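Local coordinates for protein MdcA (Pseudomonas aeruginosa, PDB 5VIT) that probably transfers acyl carrier protein from its acetyl thioester to malonate, as the alpha subunit of malonate decarboxylase, at residues 178-181 with 185-188; 26-31 with 40-45. All blocks are in the same frame, centred on the assembly; numbering follows the deposited sequence.

Contact 1: 178-181 with 185-188; sequences PTAF and IVIV
Two backbone peptide groups, one joining Thr-179 to Ala-180 and the other Ile-185 to Val-186, each receive a methyl group on the face turned toward the opposite segment. On the helical side, CG2 of Val-186 stands almost directly above the peptide nitrogen, 3.9 Å from Ala-180 N. On the strand side, CG2 of Thr-179 lies over the carbonyl, 3.8 Å from Ile-185 O, and reaches Ile-185 N at the same range. The two methyls thus reach past each other, and Val-186 CG2 also meets the flank of Thr-179 at CB (3.9 Å) and, more loosely, Ala-180 CB (4.2 Å). Thr-179 can offer carbon here because its CG2 lies anti to the backbone N, while chi1 of -37° keeps OG1 beside that nitrogen; the hydroxyl is hydrogen-bonded to Leu-175 O, one turn earlier in the helix. The junction belongs to a beta-alpha-beta crossover: helix 172-180 links the neighbouring parallel strands 149-154 and 185-190, and its last turn is applied to the start of the second strand. Side chains alternate along that strand, Val-186 facing helix 172-180 while Ile-185 packs against helices 13-23 and 39-46 across the sheet. No hydrogen bond spans the two segments; Val-186 N is instead bonded to Asp-211 OD2, and Phe-181, just past the helix, meets Trp-209 edge-to-face.

Contact 2: 26-31 with 40-45; sequences RGLADG and VAALEA
Leu-28 supplies over half of the buried surface, and a single methyl, CD2, does its touching against Ala-41 and Ala-42. CD2 settles over the face of the peptide group that joins the two alanines, 3.6 Å from Ala-42 N. The methyls of the two alanines joined there are the other neighbours of Leu-28 CD2: Ala-42 CB at 3.8 Å and, more loosely, Ala-41 CB at 4.1 Å. The reach comes from a fully stretched side chain, with CG anti to the backbone N (chi1 173°) and CD2 continuing the zigzag, while chi2 of 57° turns CD1 off the line. Small residues on this side of helix 39-46 let the methyl come right up to the helix backbone. Ala-41 lies toward the exposed border of the patch, whereas Ala-42 is buried and also packs on Leu-34 of strand 33-34. The same leucine of that strand takes Ala-29, so the loop following helix 13-23 and the helix share a neighbour at the edge of the parallel sheet. Farther along the loop, Asp-30 forms a salt bridge with Arg-159. Between the two segments there is neither a hydrogen bond nor an ion pair: the contact rests on van der Waals and hydrophobic attraction over some 95 Å², with no polar bond to fix a direction between loop and helix.

In the fold
From the N terminus, helix 13-23 runs into the loop 26-31, and contact 2 closes the short excursion through edge strand 33-34 to helix 39-46. The chain then lays down strands 52-55 to 127-131 in one half of the parallel sheet before returning to strand 149-154 and helix 172-180. Contact 1 closes the short loop 181-184 that leads into strand 185-190. The two closures follow in series, neither nested nor crossed. Their centres are about 16 Å apart, yet they meet through the sheet's other face, where Ile-187 CD1 lies 3.9 Å from Leu-43 CD2, so strand 185-190 is layered between helices 39-46 and 172-180.

Contact 1: 178-181 with 185-188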
ATOM      1  N   PRO A 178      13.000  30.696  34.228  1.00 27.97           N
ATOM      2  CA  PRO A 178      14.445  30.596  34.485  1.00 23.53           C
ATOM      3  C   PRO A 178      15.157  31.942  34.628  1.00 27.47           C
ATOM      4  O   PRO A 178      16.215  31.959  35.259  1.00 25.97           O
ATOM      5  CB  PRO A 178      14.997  29.838  33.263  1.00 27.55           C
ATOM      6  CG  PRO A 178      13.834  29.380  32.462  1.00 26.32           C
ATOM      7  CD  PRO A 178      12.559  29.850  33.100  1.00 27.82           C
ATOM      8  N   THR A 179      14.609  33.024  34.069  1.00 30.48           N
ATOM      9  CA  THR A 179      15.251  34.341  34.142  1.00 29.32           C
ATOM     10  C   THR A 179      14.937  35.023  35.462  1.00 29.37           C
ATOM     11  O   THR A 179      15.830  35.552  36.124  1.00 29.22           O
ATOM     12  CB  THR A 179      14.813  35.288  32.993  1.00 32.07           C
ATOM     13  OG1 THR A 179      14.648  34.549  31.779  1.00 31.52           O
ATOM     14  CG2 THR A 179      15.858  36.405  32.773  1.00 30.49           C
ATOM     15  N   ALA A 180      13.664  35.011  35.841  1.00 26.48           N
ATOM     16  CA  ALA A 180      13.239  35.625  37.091  1.00 30.07           C
ATOM     17  C   ALA A 180      13.909  34.984  38.302  1.00 30.26           C
ATOM     18  O   ALA A 180      14.226  35.673  39.266  1.00 29.54           O
ATOM     19  CB  ALA A 180      11.726  35.549  37.240  1.00 27.60           C
ATOM     20  N   PHE A 181      14.116  33.672  38.269  1.00 30.73           N
ATOM     21  CA  PHE A 181      14.604  32.992  39.465  1.00 27.46           C
ATOM     22  C   PHE A 181      16.107  32.724  39.433  1.00 28.30           C
ATOM     23  O   PHE A 181      16.620  31.972  40.253  1.00 29.19           O
ATOM     24  CB  PHE A 181      13.816  31.703  39.689  1.00 26.89           C
ATOM     25  CG  PHE A 181      12.381  31.949  40.085  1.00 32.27           C
ATOM     26  CD1 PHE A 181      11.377  32.031  39.117  1.00 29.64           C
ATOM     27  CD2 PHE A 181      12.040  32.136  41.422  1.00 27.70           C
ATOM     28  CE1 PHE A 181      10.059  32.276  39.489  1.00 32.56           C
ATOM     29  CE2 PHE A 181      10.722  32.376  41.806  1.00 27.26           C
ATOM     30  CZ  PHE A 181       9.731  32.444  40.848  1.00 30.96           C
ATOM     31  N   ILE A 185      17.058  39.595  34.487  1.00 31.38           N
ATOM     32  CA  ILE A 185      16.146  40.732  34.373  1.00 35.83           C
ATOM     33  C   ILE A 185      14.996  40.485  33.375  1.00 33.25           C
ATOM     34  O   ILE A 185      15.245  40.149  32.213  1.00 31.30           O
ATOM     35  CB  ILE A 185      16.934  42.010  33.993  1.00 37.24           C
ATOM     36  CG1 ILE A 185      17.600  42.580  35.254  1.00 36.96           C
ATOM     37  CG2 ILE A 185      16.022  43.058  33.320  1.00 34.36           C
ATOM     38  CD1 ILE A 185      18.454  43.769  35.024  1.00 42.51           C
ATOM     39  N   VAL A 186      13.754  40.649  33.842  1.00 28.40           N
ATOM     40  CA  VAL A 186      12.564  40.384  33.023  1.00 34.36           C
ATOM     41  C   VAL A 186      11.783  41.644  32.615  1.00 31.69           C
ATOM     42  O   VAL A 186      11.154  42.305  33.445  1.00 33.88           O
ATOM     43  CB  VAL A 186      11.583  39.433  33.747  1.00 31.02           C
ATOM     44  CG1 VAL A 186      10.294  39.293  32.937  1.00 29.89           C
ATOM     45  CG2 VAL A 186      12.227  38.070  33.962  1.00 32.06           C
ATOM     46  N   ILE A 187      11.800  41.949  31.321  1.00 37.88           N
ATOM     47  CA  ILE A 187      11.083  43.105  30.785  1.00 33.32           C
ATOM     48  C   ILE A 187       9.921  42.644  29.922  1.00 34.73           C
ATOM     49  O   ILE A 187      10.112  41.891  28.967  1.00 32.62           O
ATOM     50  CB  ILE A 187      11.996  44.005  29.949  1.00 33.56           C
ATOM     51  CG1 ILE A 187      13.256  44.390  30.732  1.00 35.86           C
ATOM     52  CG2 ILE A 187      11.258  45.260  29.508  1.00 36.69           C
ATOM     53  CD1 ILE A 187      14.316  45.030  29.859  1.00 34.44           C
ATOM     54  N   VAL A 188       8.723  43.111  30.256  1.00 33.16           N
ATOM     55  CA  VAL A 188       7.504  42.729  29.561  1.00 32.49           C
ATOM     56  C   VAL A 188       6.875  43.938  28.854  1.00 38.37           C
ATOM     57  O   VAL A 188       6.597  44.957  29.483  1.00 40.01           O
ATOM     58  CB  VAL A 188       6.498  42.101  30.559  1.00 35.94           C
ATOM     59  CG1 VAL A 188       5.184  41.743  29.890  1.00 33.02           C
ATOM     60  CG2 VAL A 188       7.116  40.871  31.222  1.00 31.44           C
TER

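Contact 2: 26-31 with 40-45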
ATOM      1  N   ARG A  26      16.725  53.555  37.923  1.00 61.05           N
ATOM      2  CA  ARG A  26      15.789  53.915  38.999  1.00 68.74           C
ATOM      3  C   ARG A  26      15.180  55.308  38.800  1.00 69.41           C
ATOM      4  O   ARG A  26      14.004  55.538  39.114  1.00 69.39           O
ATOM      5  CB  ARG A  26      16.475  53.829  40.368  1.00 67.92           C
ATOM      6  CG  ARG A  26      15.686  54.482  41.511  1.00 82.25           C
ATOM      7  CD  ARG A  26      15.592  53.571  42.741  1.00 86.09           C
ATOM      8  NE  ARG A  26      15.096  54.267  43.934  1.00 95.70           N
ATOM      9  CZ  ARG A  26      13.813  54.383  44.275  1.00 95.56           C
ATOM     10  NH1 ARG A  26      12.861  53.850  43.514  1.00 89.71           N
ATOM     11  NH2 ARG A  26      13.482  55.036  45.384  1.00 90.34           N
ATOM     12  N   GLY A  27      15.974  56.227  38.257  1.00 62.97           N
ATOM     13  CA  GLY A  27      15.474  57.547  37.935  1.00 65.02           C
ATOM     14  C   GLY A  27      14.607  57.497  36.698  1.00 64.89           C
ATOM     15  O   GLY A  27      13.524  58.078  36.651  1.00 65.72           O
ATOM     16  N   LEU A  28      15.087  56.768  35.697  1.00 69.26           N
ATOM     17  CA  LEU A  28      14.407  56.638  34.413  1.00 66.74           C
ATOM     18  C   LEU A  28      13.039  55.949  34.517  1.00 64.67           C
ATOM     19  O   LEU A  28      12.197  56.103  33.634  1.00 64.81           O
ATOM     20  CB  LEU A  28      15.316  55.882  33.439  1.00 61.31           C
ATOM     21  CG  LEU A  28      14.799  55.455  32.064  1.00 67.23           C
ATOM     22  CD1 LEU A  28      14.273  56.638  31.247  1.00 73.13           C
ATOM     23  CD2 LEU A  28      15.898  54.730  31.311  1.00 62.75           C
ATOM     24  N   ALA A  29      12.809  55.217  35.604  1.00 64.08           N
ATOM     25  CA  ALA A  29      11.609  54.394  35.731  1.00 58.81           C
ATOM     26  C   ALA A  29      10.727  54.810  36.902  1.00 59.54           C
ATOM     27  O   ALA A  29      11.207  55.396  37.874  1.00 63.60           O
ATOM     28  CB  ALA A  29      11.998  52.927  35.869  1.00 55.94           C
ATOM     29  N   ASP A  30       9.436  54.485  36.800  1.00 52.64           N
ATOM     30  CA  ASP A  30       8.454  54.784  37.842  1.00 51.32           C
ATOM     31  C   ASP A  30       7.952  53.495  38.503  1.00 54.35           C
ATOM     32  O   ASP A  30       6.856  52.994  38.205  1.00 48.00           O
ATOM     33  CB  ASP A  30       7.281  55.595  37.257  1.00 56.29           C
ATOM     34  CG  ASP A  30       6.132  55.790  38.250  1.00 61.65           C
ATOM     35  OD1 ASP A  30       6.398  56.027  39.449  1.00 53.46           O
ATOM     36  OD2 ASP A  30       4.957  55.707  37.823  1.00 63.88           O
ATOM     37  N   GLY A  31       8.756  52.971  39.423  1.00 55.32           N
ATOM     38  CA  GLY A  31       8.458  51.693  40.038  1.00 50.30           C
ATOM     39  C   GLY A  31       8.746  50.615  39.012  1.00 46.53           C
ATOM     40  O   GLY A  31       9.857  50.527  38.496  1.00 44.62           O
ATOM     41  N   VAL A  40      14.830  52.571  24.939  1.00 43.84           N
ATOM     42  CA  VAL A  40      16.136  52.317  24.340  1.00 48.00           C
ATOM     43  C   VAL A  40      17.261  52.621  25.331  1.00 50.24           C
ATOM     44  O   VAL A  40      18.255  51.892  25.406  1.00 52.05           O
ATOM     45  CB  VAL A  40      16.333  53.139  23.051  1.00 46.31           C
ATOM     46  CG1 VAL A  40      17.734  52.960  22.504  1.00 47.27           C
ATOM     47  CG2 VAL A  40      15.302  52.726  22.008  1.00 52.00           C
ATOM     48  N   ALA A  41      17.090  53.687  26.101  1.00 50.81           N
ATOM     49  CA  ALA A  41      18.043  54.029  27.147  1.00 51.23           C
ATOM     50  C   ALA A  41      18.010  52.971  28.241  1.00 48.70           C
ATOM     51  O   ALA A  41      19.047  52.572  28.759  1.00 46.87           O
ATOM     52  CB  ALA A  41      17.734  55.403  27.721  1.00 48.61           C
ATOM     53  N   ALA A  42      16.805  52.527  28.588  1.00 47.80           N
ATOM     54  CA  ALA A  42      16.634  51.494  29.599  1.00 46.49           C
ATOM     55  C   ALA A  42      17.329  50.202  29.166  1.00 45.33           C
ATOM     56  O   ALA A  42      17.987  49.558  29.967  1.00 38.77           O
ATOM     57  CB  ALA A  42      15.157  51.247  29.860  1.00 43.67           C
ATOM     58  N   LEU A  43      17.197  49.839  27.893  1.00 44.80           N
ATOM     59  CA  LEU A  43      17.764  48.591  27.403  1.00 43.60           C
ATOM     60  C   LEU A  43      19.295  48.612  27.436  1.00 48.33           C
ATOM     61  O   LEU A  43      19.921  47.580  27.668  1.00 50.60           O
ATOM     62  CB  LEU A  43      17.278  48.295  25.987  1.00 42.54           C
ATOM     63  CG  LEU A  43      15.794  48.010  25.747  1.00 38.17           C
ATOM     64  CD1 LEU A  43      15.579  47.693  24.285  1.00 37.21           C
ATOM     65  CD2 LEU A  43      15.301  46.869  26.613  1.00 39.51           C
ATOM     66  N   GLU A  44      19.891  49.781  27.211  1.00 47.34           N
ATOM     67  CA  GLU A  44      21.351  49.937  27.266  1.00 48.08           C
ATOM     68  C   GLU A  44      21.865  49.973  28.712  1.00 46.01           C
ATOM     69  O   GLU A  44      23.042  49.707  28.978  1.00 47.57           O
ATOM     70  CB  GLU A  44      21.785  51.207  26.514  1.00 51.15           C
ATOM     71  CG  GLU A  44      21.482  51.179  25.009  1.00 50.22           C
ATOM     72  CD  GLU A  44      21.834  52.478  24.290  1.00 53.37           C
ATOM     73  OE1 GLU A  44      21.949  52.467  23.040  1.00 54.85           O
ATOM     74  OE2 GLU A  44      21.996  53.510  24.973  1.00 58.44           O
ATOM     75  N   ALA A  45      20.983  50.299  29.649  1.00 41.82           N
ATOM     76  CA  ALA A  45      21.327  50.212  31.067  1.00 46.18           C
ATOM     77  C   ALA A  45      21.164  48.795  31.626  1.00 47.37           C
ATOM     78  O   ALA A  45      22.043  48.303  32.336  1.00 47.35           O
ATOM     79  CB  ALA A  45      20.484  51.175  31.873  1.00 45.71           C
TER